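PDB 2Z72: protein-tyrosine-phosphatase from Shewanella sp., which hydrolyses phosphate esters as a cold-active protein tyrosine phosphatase, probably at the two-zinc centre of its calcineurin-like phosphoesterase fold. Local coordinates for residues Ser211-Trp214 with Ile215-Leu219; Leu219-Asp222 with Lys223-Leu227; Lys240-Asp243 with Leu244-Phe247. All blocks are in the same frame, centred on the assembly; numbering follows the deposited sequence. Where two conformers were deposited one is given.

Interaction 1. Residues Ser211-Trp214 with Ile215-Leu219; sequences SSEW and ISREL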
ATOM      1  N   SER A 211       5.399  16.555   7.855  1.00 12.41           N
ATOM      2  CA  SER A 211       6.032  17.862   7.918  1.00 13.75           C
ATOM      3  C   SER A 211       5.504  18.653   9.116  1.00 14.97           C
ATOM      4  O   SER A 211       4.484  18.315   9.709  1.00 14.69           O
ATOM      5  CB  SER A 211       5.829  18.642   6.650  1.00 14.18           C
ATOM      6  OG  SER A 211       4.418  18.934   6.519  1.00 15.31           O
ATOM      7  N   SER A 212       6.187  19.718   9.451  1.00 16.20           N
ATOM      8  CA  SER A 212       5.806  20.549  10.606  1.00 17.11           C
ATOM      9  C   SER A 212       4.463  21.207  10.385  1.00 17.04           C
ATOM     10  O   SER A 212       3.752  21.570  11.346  1.00 17.31           O
ATOM     11  CB  SER A 212       6.907  21.581  10.853  1.00 21.55           C
ATOM     12  OG  SER A 212       7.994  20.872  11.481  1.00 27.06           O
ATOM     13  N   GLU A 213       4.036  21.343   9.136  1.00 16.34           N
ATOM     14  CA  GLU A 213       2.667  21.897   8.832  1.00 16.47           C
ATOM     15  C   GLU A 213       1.575  21.054   9.443  1.00 14.87           C
ATOM     16  O   GLU A 213       0.509  21.607   9.758  1.00 17.58           O
ATOM     17  CB  GLU A 213       2.502  22.078   7.315  1.00 17.29           C
ATOM     18  CG  GLU A 213       1.177  22.637   6.851  1.00 19.19           C
ATOM     19  CD  GLU A 213       1.112  23.086   5.418  1.00 19.43           C
ATOM     20  OE1 GLU A 213       2.136  22.890   4.748  1.00 19.49           O
ATOM     21  OE2 GLU A 213      -0.015  23.516   5.007  1.00 20.75           O
ATOM     22  N   TRP A 214       1.770  19.739   9.599  1.00 14.76           N
ATOM     23  CA  TRP A 214       0.799  18.914  10.303  1.00 14.16           C
ATOM     24  C   TRP A 214       0.458  19.508  11.687  1.00 16.84           C
ATOM     25  O   TRP A 214      -0.659  19.521  12.149  1.00 15.99           O
ATOM     26  CB  TRP A 214       1.377  17.477  10.441  1.00 14.00           C
ATOM     27  CG  TRP A 214       0.529  16.562  11.308  1.00 13.05           C
ATOM     28  CD1 TRP A 214       0.473  16.442  12.684  1.00 14.23           C
ATOM     29  CD2 TRP A 214      -0.407  15.595  10.810  1.00 11.48           C
ATOM     30  NE1 TRP A 214      -0.402  15.509  13.087  1.00 13.05           N
ATOM     31  CE2 TRP A 214      -0.971  14.964  11.940  1.00 12.00           C
ATOM     32  CE3 TRP A 214      -0.838  15.205   9.523  1.00 13.45           C
ATOM     33  CZ2 TRP A 214      -1.911  13.991  11.817  1.00 11.91           C
ATOM     34  CZ3 TRP A 214      -1.777  14.219   9.444  1.00 13.03           C
ATOM     35  CH2 TRP A 214      -2.327  13.594  10.553  1.00 12.82           C
ATOM     36  N   ILE A 215       1.534  19.869  12.389  1.00 17.00           N
ATOM     37  CA  ILE A 215       1.438  20.377  13.774  1.00 16.62           C
ATOM     38  C   ILE A 215       0.740  21.705  13.843  1.00 16.86           C
ATOM     39  O   ILE A 215      -0.130  21.952  14.643  1.00 17.75           O
ATOM     40  CB  ILE A 215       2.863  20.448  14.394  1.00 17.06           C
ATOM     41  CG1 ILE A 215       3.566  19.085  14.418  1.00 17.95           C
ATOM     42  CG2 ILE A 215       2.767  21.099  15.747  1.00 20.70           C
ATOM     43  CD1 ILE A 215       4.969  19.040  14.964  1.00 21.05           C
ATOM     44  N   SER A 216       1.110  22.556  12.879  1.00 16.75           N
ATOM     45  CA  SER A 216       0.486  23.892  12.909  1.00 18.91           C
ATOM     46  C   SER A 216      -0.989  23.822  12.553  1.00 17.78           C
ATOM     47  O   SER A 216      -1.762  24.657  13.079  1.00 20.17           O
ATOM     48  CB  SER A 216       1.214  24.923  12.080  0.57 24.58           C
ATOM     49  OG  SER A 216       1.287  24.498  10.752  0.57 18.92           O
ATOM     50  N   ARG A 217      -1.407  22.868  11.722  1.00 17.40           N
ATOM     51  CA  ARG A 217      -2.810  22.638  11.398  1.00 17.47           C
ATOM     52  C   ARG A 217      -3.569  21.826  12.448  1.00 17.18           C
ATOM     53  O   ARG A 217      -4.756  21.640  12.280  1.00 20.65           O
ATOM     54  CB  ARG A 217      -2.918  21.937  10.039  1.00 19.18           C
ATOM     55  CG  ARG A 217      -2.463  22.906   8.908  1.00 19.09           C
ATOM     56  CD  ARG A 217      -2.781  22.276   7.569  1.00 21.23           C
ATOM     57  NE  ARG A 217      -2.361  23.224   6.513  1.00 20.64           N
ATOM     58  CZ  ARG A 217      -3.119  24.212   6.073  1.00 24.95           C
ATOM     59  NH1 ARG A 217      -4.341  24.441   6.523  1.00 32.58           N
ATOM     60  NH2 ARG A 217      -2.633  25.010   5.132  1.00 31.59           N
ATOM     61  N   GLU A 218      -2.885  21.392  13.512  1.00 17.30           N
ATOM     62  CA  GLU A 218      -3.498  20.735  14.636  1.00 17.94           C
ATOM     63  C   GLU A 218      -4.252  19.511  14.120  1.00 16.54           C
ATOM     64  O   GLU A 218      -5.337  19.194  14.599  1.00 19.93           O
ATOM     65  CB  GLU A 218      -4.475  21.665  15.352  0.51 22.20           C
ATOM     66  CG  GLU A 218      -3.843  22.964  15.839  0.51 25.64           C
ATOM     67  CD  GLU A 218      -4.762  23.801  16.714  0.51 27.48           C
ATOM     68  OE1 GLU A 218      -4.249  24.449  17.665  0.51 33.65           O
ATOM     69  OE2 GLU A 218      -5.991  23.840  16.476  0.51 39.80           O
ATOM     70  N   LEU A 219      -3.667  18.780  13.181  1.00 16.15           N
ATOM     71  CA  LEU A 219      -4.307  17.571  12.672  1.00 14.44           C
ATOM     72  C   LEU A 219      -4.181  16.423  13.644  1.00 13.32           C
ATOM     73  O   LEU A 219      -3.389  16.379  14.581  1.00 15.12           O
ATOM     74  CB  LEU A 219      -3.692  17.190  11.314  1.00 15.32           C
ATOM     75  CG  LEU A 219      -4.286  17.930  10.124  1.00 15.27           C
ATOM     76  CD1 LEU A 219      -3.332  18.014   8.967  1.00 16.42           C
ATOM     77  CD2 LEU A 219      -5.599  17.246   9.731  1.00 17.73           C
TER
HETATM   78  O   HOH W   1      -1.374  14.604  15.679  1.00 15.78           O
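W214 and L219 meet where the short helix 212-216 ends in a Schellman motif. E218 takes positive phi, L219 N returns to W214 O (3.3 Å, nearly straight), and E218 N returns to I215 O. This reversal puts the leucine beside the indole: L219 CB stands over the six-membered ring, 3.5 Å from its centroid and only 10° off the normal, a CH-pi contact, while CD1 reaches toward CE3.

One turn of backbone bonds runs ahead of the motif, with S216 N on S212 O and R217 N on E213 O. R217 is worth following from root to tip. Its CB packs against E213 O, and CG touches the same oxygen at 3.4 Å, because CG stands beside the backbone N and anti to the carbonyl carbon (chi1 -68°). CD carries the extended chain on, alongside E213, which points the same way. NE then donates to E213 OE2 at 2.8 Å, on the anti lone pair, and NH2 adds a second bond at 3.0 Å, nearly along the C-O direction of that oxygen. Both nitrogens thus converge side-on upon a single carboxylate oxygen lying in the guanidinium plane, although the carboxylate itself is turned 33° against that plane. The other oxygen, OE1, accepts from N252 ND2, so both carboxylate oxygens have partners. R217 NH2 also lies against D243 in the aspartate conformer given, unusually close, so that bond is best treated with caution.

F277 and H276 also meet the indole, their planes inclined to it. At the indole edge, in the ring plane, a water accepts from W214 NE1 at 2.9 Å and donates to L219 O.

Interaction 2. Residues Leu219-Asp222 with Lys223-Leu227; sequences LTLD and KANAL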
ATOM      1  N   LEU A 219      -3.667  18.780  13.181  1.00 16.15           N
ATOM      2  CA  LEU A 219      -4.307  17.571  12.672  1.00 14.44           C
ATOM      3  C   LEU A 219      -4.181  16.423  13.644  1.00 13.32           C
ATOM      4  O   LEU A 219      -3.389  16.379  14.581  1.00 15.12           O
ATOM      5  CB  LEU A 219      -3.692  17.190  11.314  1.00 15.32           C
ATOM      6  CG  LEU A 219      -4.286  17.930  10.124  1.00 15.27           C
ATOM      7  CD1 LEU A 219      -3.332  18.014   8.967  1.00 16.42           C
ATOM      8  CD2 LEU A 219      -5.599  17.246   9.731  1.00 17.73           C
ATOM      9  N   THR A 220      -5.055  15.434  13.467  1.00 13.26           N
ATOM     10  CA  THR A 220      -5.028  14.159  14.147  1.00 12.59           C
ATOM     11  C   THR A 220      -5.082  13.038  13.103  1.00 10.71           C
ATOM     12  O   THR A 220      -5.565  13.268  11.982  1.00 11.12           O
ATOM     13  CB  THR A 220      -6.185  13.967  15.138  1.00 14.35           C
ATOM     14  OG1 THR A 220      -7.369  13.892  14.364  1.00 14.00           O
ATOM     15  CG2 THR A 220      -6.240  15.114  16.148  1.00 18.57           C
ATOM     16  N   LEU A 221      -4.622  11.867  13.496  1.00 10.98           N
ATOM     17  CA  LEU A 221      -4.712  10.699  12.617  1.00  9.84           C
ATOM     18  C   LEU A 221      -6.154  10.499  12.150  1.00  9.63           C
ATOM     19  O   LEU A 221      -6.410  10.309  10.960  1.00  9.89           O
ATOM     20  CB  LEU A 221      -4.156   9.472  13.267  1.00 10.02           C
ATOM     21  CG  LEU A 221      -2.711   9.068  12.881  1.00 12.54           C
ATOM     22  CD1 LEU A 221      -1.746  10.184  13.071  1.00 13.60           C
ATOM     23  CD2 LEU A 221      -2.335   7.781  13.588  1.00 13.20           C
ATOM     24  N   ASP A 222      -7.136  10.523  13.078  1.00 11.66           N
ATOM     25  CA  ASP A 222      -8.478  10.183  12.672  1.00 12.30           C
ATOM     26  C   ASP A 222      -9.045  11.212  11.708  1.00 11.44           C
ATOM     27  O   ASP A 222      -9.713  10.862  10.745  1.00 11.78           O
ATOM     28  CB  ASP A 222      -9.410  10.005  13.866  1.00 16.41           C
ATOM     29  CG  ASP A 222     -10.776   9.533  13.430  1.00 20.90           C
ATOM     30  OD1 ASP A 222     -11.696  10.301  13.547  1.00 27.07           O
ATOM     31  OD2 ASP A 222     -10.979   8.428  12.878  1.00 23.72           O
ATOM     32  N   LYS A 223      -8.779  12.473  11.990  1.00 11.01           N
ATOM     33  CA  LYS A 223      -9.309  13.535  11.145  1.00 11.35           C
ATOM     34  C   LYS A 223      -8.732  13.419   9.734  1.00  9.54           C
ATOM     35  O   LYS A 223      -9.468  13.509   8.724  1.00 10.52           O
ATOM     36  CB  LYS A 223      -9.068  14.923  11.720  0.61 12.73           C
ATOM     37  CG  LYS A 223      -9.647  16.012  10.841  0.61 14.77           C
ATOM     38  CD  LYS A 223      -9.563  17.370  11.528  0.61 16.62           C
ATOM     39  CE  LYS A 223     -10.225  18.468  10.720  0.61 19.60           C
ATOM     40  NZ  LYS A 223     -10.056  19.850  11.180  0.61 31.29           N
ATOM     41  N   ALA A 224      -7.421  13.218   9.650  1.00 10.04           N
ATOM     42  CA  ALA A 224      -6.781  13.101   8.325  1.00  8.96           C
ATOM     43  C   ALA A 224      -7.247  11.875   7.590  1.00  8.19           C
ATOM     44  O   ALA A 224      -7.606  11.948   6.415  1.00  9.23           O
ATOM     45  CB  ALA A 224      -5.283  13.095   8.544  1.00 10.34           C
ATOM     46  N   ASN A 225      -7.264  10.720   8.247  1.00  8.53           N
ATOM     47  CA  ASN A 225      -7.648   9.479   7.577  1.00  8.30           C
ATOM     48  C   ASN A 225      -9.086   9.559   7.072  1.00  8.84           C
ATOM     49  O   ASN A 225      -9.382   9.042   5.982  1.00  8.96           O
ATOM     50  CB  ASN A 225      -7.451   8.267   8.488  1.00  8.32           C
ATOM     51  CG  ASN A 225      -6.016   7.900   8.633  1.00  8.18           C
ATOM     52  OD1 ASN A 225      -5.232   7.934   7.650  1.00  8.47           O
ATOM     53  ND2 ASN A 225      -5.553   7.556   9.828  1.00  9.05           N
ATOM     54  N   ALA A 226      -9.988  10.174   7.823  1.00  8.94           N
ATOM     55  CA  ALA A 226     -11.339  10.334   7.378  1.00  9.69           C
ATOM     56  C   ALA A 226     -11.442  11.291   6.199  1.00  8.70           C
ATOM     57  O   ALA A 226     -12.211  11.049   5.241  1.00  9.96           O
ATOM     58  CB  ALA A 226     -12.207  10.846   8.563  1.00 11.49           C
ATOM     59  N   LEU A 227     -10.707  12.401   6.240  1.00  9.23           N
ATOM     60  CA  LEU A 227     -10.736  13.317   5.076  1.00  9.60           C
ATOM     61  C   LEU A 227     -10.163  12.671   3.834  1.00  9.04           C
ATOM     62  O   LEU A 227     -10.691  12.933   2.722  1.00 10.22           O
ATOM     63  CB  LEU A 227      -9.946  14.576   5.444  1.00 10.37           C
ATOM     64  CG  LEU A 227     -10.649  15.563   6.359  1.00 11.66           C
ATOM     65  CD1 LEU A 227      -9.687  16.662   6.781  1.00 14.02           C
ATOM     66  CD2 LEU A 227     -11.846  16.179   5.649  1.00 14.46           C
TER
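K223 comes back against T220 at the start of helix 221-231, and their side chains cross at about a right angle. The threonine OG1 accepts from K223 N at 3.1 Å (158° at the hydrogen) and lies 3.3 Å from K223 CB. It gets there because chi1 of T220 is 67°, which sets the hydroxyl between the backbone N and the carbonyl carbon, facing the first turn. From CB the lysine runs out fully extended; in the conformer given, its CD comes within 4.4 Å of L219 CD2, a loose apolar approach.

T220 is therefore the N-cap, and with its own carbonyl taking A224 N at 3.0 Å it makes an ST motif, one residue closing two turns through side chain and main chain. Its own N has no partner in the model.

D222 contributes mainly through its backbone. Its carbonyl accepts from A226 N at 3.0 Å, and A226 CB sits 3.3 Å from that oxygen. L219, just ahead of the cap, puts CD2 4.3 Å from A224 CB, on the flank where helix 243-249 brings up L244 and F247. Next in line, L221 O receives N225 N, and the N225 amide is committed outside the helix: OD1 to T196 N, ND2 to I197 O and D65 OD1.

Interaction 3. Residues Lys240-Asp243 with Leu244-Phe247; sequences KADD and LLNF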
ATOM      1  N   LYS A 240      -7.552  21.506  -4.312  1.00 16.30           N
ATOM      2  CA  LYS A 240      -6.659  22.629  -4.320  1.00 18.13           C
ATOM      3  C   LYS A 240      -7.282  23.805  -3.571  1.00 17.54           C
ATOM      4  O   LYS A 240      -6.564  24.553  -2.906  1.00 19.26           O
ATOM      5  CB  LYS A 240      -6.276  23.060  -5.737  1.00 19.99           C
ATOM      6  CG  LYS A 240      -5.381  22.064  -6.467  1.00 19.99           C
ATOM      7  CD  LYS A 240      -3.932  22.186  -6.017  1.00 26.95           C
ATOM      8  CE  LYS A 240      -3.046  21.161  -6.764  1.00 30.02           C
ATOM      9  NZ  LYS A 240      -1.605  21.280  -6.415  1.00 38.29           N
ATOM     10  N   ALA A 241      -8.578  23.992  -3.645  1.00 18.01           N
ATOM     11  CA  ALA A 241      -9.190  25.185  -3.086  1.00 18.77           C
ATOM     12  C   ALA A 241      -9.400  25.079  -1.607  1.00 21.20           C
ATOM     13  O   ALA A 241      -9.467  26.120  -0.931  1.00 26.21           O
ATOM     14  CB  ALA A 241     -10.545  25.483  -3.734  1.00 22.30           C
ATOM     15  N   ASP A 242      -9.513  23.852  -1.092  1.00 20.27           N
ATOM     16  CA  ASP A 242      -9.672  23.673   0.379  1.00 16.70           C
ATOM     17  C   ASP A 242      -8.282  23.673   1.007  1.00 16.21           C
ATOM     18  O   ASP A 242      -7.467  22.804   0.662  1.00 16.16           O
ATOM     19  CB  ASP A 242     -10.493  22.411   0.675  1.00 17.60           C
ATOM     20  CG  ASP A 242     -10.771  22.269   2.160  1.00 18.93           C
ATOM     21  OD1 ASP A 242     -11.833  22.661   2.613  1.00 25.48           O
ATOM     22  OD2 ASP A 242      -9.881  21.828   2.903  1.00 17.89           O
ATOM     23  N   ASP A 243      -7.970  24.615   1.893  1.00 18.72           N
ATOM     24  CA  ASP A 243      -6.619  24.713   2.427  1.00 18.76           C
ATOM     25  C   ASP A 243      -6.143  23.424   3.030  1.00 16.45           C
ATOM     26  O   ASP A 243      -4.997  23.010   2.845  1.00 16.87           O
ATOM     27  CB  ASP A 243      -6.766  25.846   3.451  0.50 25.29           C
ATOM     28  CG  ASP A 243      -5.603  26.145   4.348  0.50 23.98           C
ATOM     29  OD1 ASP A 243      -4.478  26.030   3.794  0.50 33.40           O
ATOM     30  OD2 ASP A 243      -5.780  26.472   5.537  0.50 36.30           O
ATOM     31  N   LEU A 244      -7.047  22.778   3.773  1.00 15.70           N
ATOM     32  CA  LEU A 244      -6.614  21.573   4.474  1.00 14.46           C
ATOM     33  C   LEU A 244      -6.458  20.395   3.537  1.00 13.43           C
ATOM     34  O   LEU A 244      -5.459  19.645   3.651  1.00 13.32           O
ATOM     35  CB  LEU A 244      -7.616  21.263   5.576  1.00 15.82           C
ATOM     36  CG  LEU A 244      -7.379  19.990   6.365  1.00 16.69           C
ATOM     37  CD1 LEU A 244      -6.005  19.956   6.980  1.00 18.07           C
ATOM     38  CD2 LEU A 244      -8.411  19.842   7.502  1.00 18.76           C
ATOM     39  N   LEU A 245      -7.410  20.218   2.621  1.00 12.71           N
ATOM     40  CA  LEU A 245      -7.263  19.158   1.639  1.00 12.18           C
ATOM     41  C   LEU A 245      -6.027  19.382   0.778  1.00 12.15           C
ATOM     42  O   LEU A 245      -5.353  18.408   0.393  1.00 11.67           O
ATOM     43  CB  LEU A 245      -8.527  19.019   0.777  1.00 13.82           C
ATOM     44  CG  LEU A 245      -9.778  18.580   1.507  1.00 13.33           C
ATOM     45  CD1 LEU A 245     -10.966  18.516   0.549  1.00 14.75           C
ATOM     46  CD2 LEU A 245      -9.582  17.270   2.267  1.00 15.46           C
ATOM     47  N   ASN A 246      -5.743  20.626   0.447  1.00 12.85           N
ATOM     48  CA  ASN A 246      -4.577  20.941  -0.371  1.00 13.76           C
ATOM     49  C   ASN A 246      -3.296  20.472   0.308  1.00 12.19           C
ATOM     50  O   ASN A 246      -2.439  19.815  -0.255  1.00 14.56           O
ATOM     51  CB  ASN A 246      -4.607  22.437  -0.648  0.58 14.38           C
ATOM     52  CG  ASN A 246      -3.515  22.870  -1.603  0.58 14.39           C
ATOM     53  OD1 ASN A 246      -2.367  22.416  -1.477  0.58 16.97           O
ATOM     54  ND2 ASN A 246      -3.825  23.730  -2.560  0.58 18.79           N
ATOM     55  N   PHE A 247      -3.201  20.773   1.601  1.00 12.62           N
ATOM     56  CA  PHE A 247      -2.086  20.239   2.419  1.00 12.28           C
ATOM     57  C   PHE A 247      -2.016  18.734   2.359  1.00 11.02           C
ATOM     58  O   PHE A 247      -0.996  18.136   2.078  1.00 11.27           O
ATOM     59  CB  PHE A 247      -2.222  20.658   3.891  1.00 13.85           C
ATOM     60  CG  PHE A 247      -1.220  19.945   4.751  1.00 13.33           C
ATOM     61  CD1 PHE A 247      -1.631  19.096   5.770  1.00 14.60           C
ATOM     62  CD2 PHE A 247       0.127  20.073   4.530  1.00 15.10           C
ATOM     63  CE1 PHE A 247      -0.730  18.402   6.525  1.00 15.19           C
ATOM     64  CE2 PHE A 247       1.062  19.413   5.294  1.00 15.61           C
ATOM     65  CZ  PHE A 247       0.646  18.558   6.274  1.00 14.44           C
TER
HETATM   66  O   HOH W   2      -0.805  22.266  -3.939  1.00 29.17           O
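K240 opens the contact with its carbonyl: N246 ND2 donates to K240 O at 2.9 Å, almost straight (173°), meeting a lone pair in the carbonyl plane and staying within its own amide plane. In the conformer given, N246 CG is anti to its backbone N (chi1 -174°), which swings the amide back to the preceding helix. A water bridges K240 NZ and N246 OD1, accepting from the first and donating to the second, while the lysine also has a cation-pi contact with F250.

D242 is the first residue to leave helix 236-241, and its side chain caps the next helix. Its OD2 takes L245 N on the anti lone pair (3.0 Å, 170°) and, weakly, L244 N at 3.1 Å; L245 CG packs 3.5 Å from the same oxygen. With an alanine here, L245 N and L244 N would probably lose their side-chain acceptor and the start of the helix would be left uncapped. D243 follows with its carbonyl on F247 N at 3.1 Å; its carboxylate, modelled in two conformers, lies by R217.

The arrangement is that of an aspartate N-cap, one residue ending helix 236-241 and starting helix 243-249.

The three contacts adjoin one another, with centres 12 to 14 Å apart. Interactions 1 and 2 share L219, and W214 of the first also reaches the second, its CH2 lying 3.6 Å from A224 CB. Interaction 3 closes over both. L219 CD1 is 3.6 Å from F247 CE1, and L227 CD1 is 3.5 Å from L244 CD2. Packing also joins interaction 1 to interaction 3 where E213 CD lies 3.3 Å from F247 CD2 and S211 OG lies 3.6 Å from F247 CE2. None of the zinc ligands lies in these segments; along the chain, the zinc ligand H207 lies four residues before S211 and H286 well after F247.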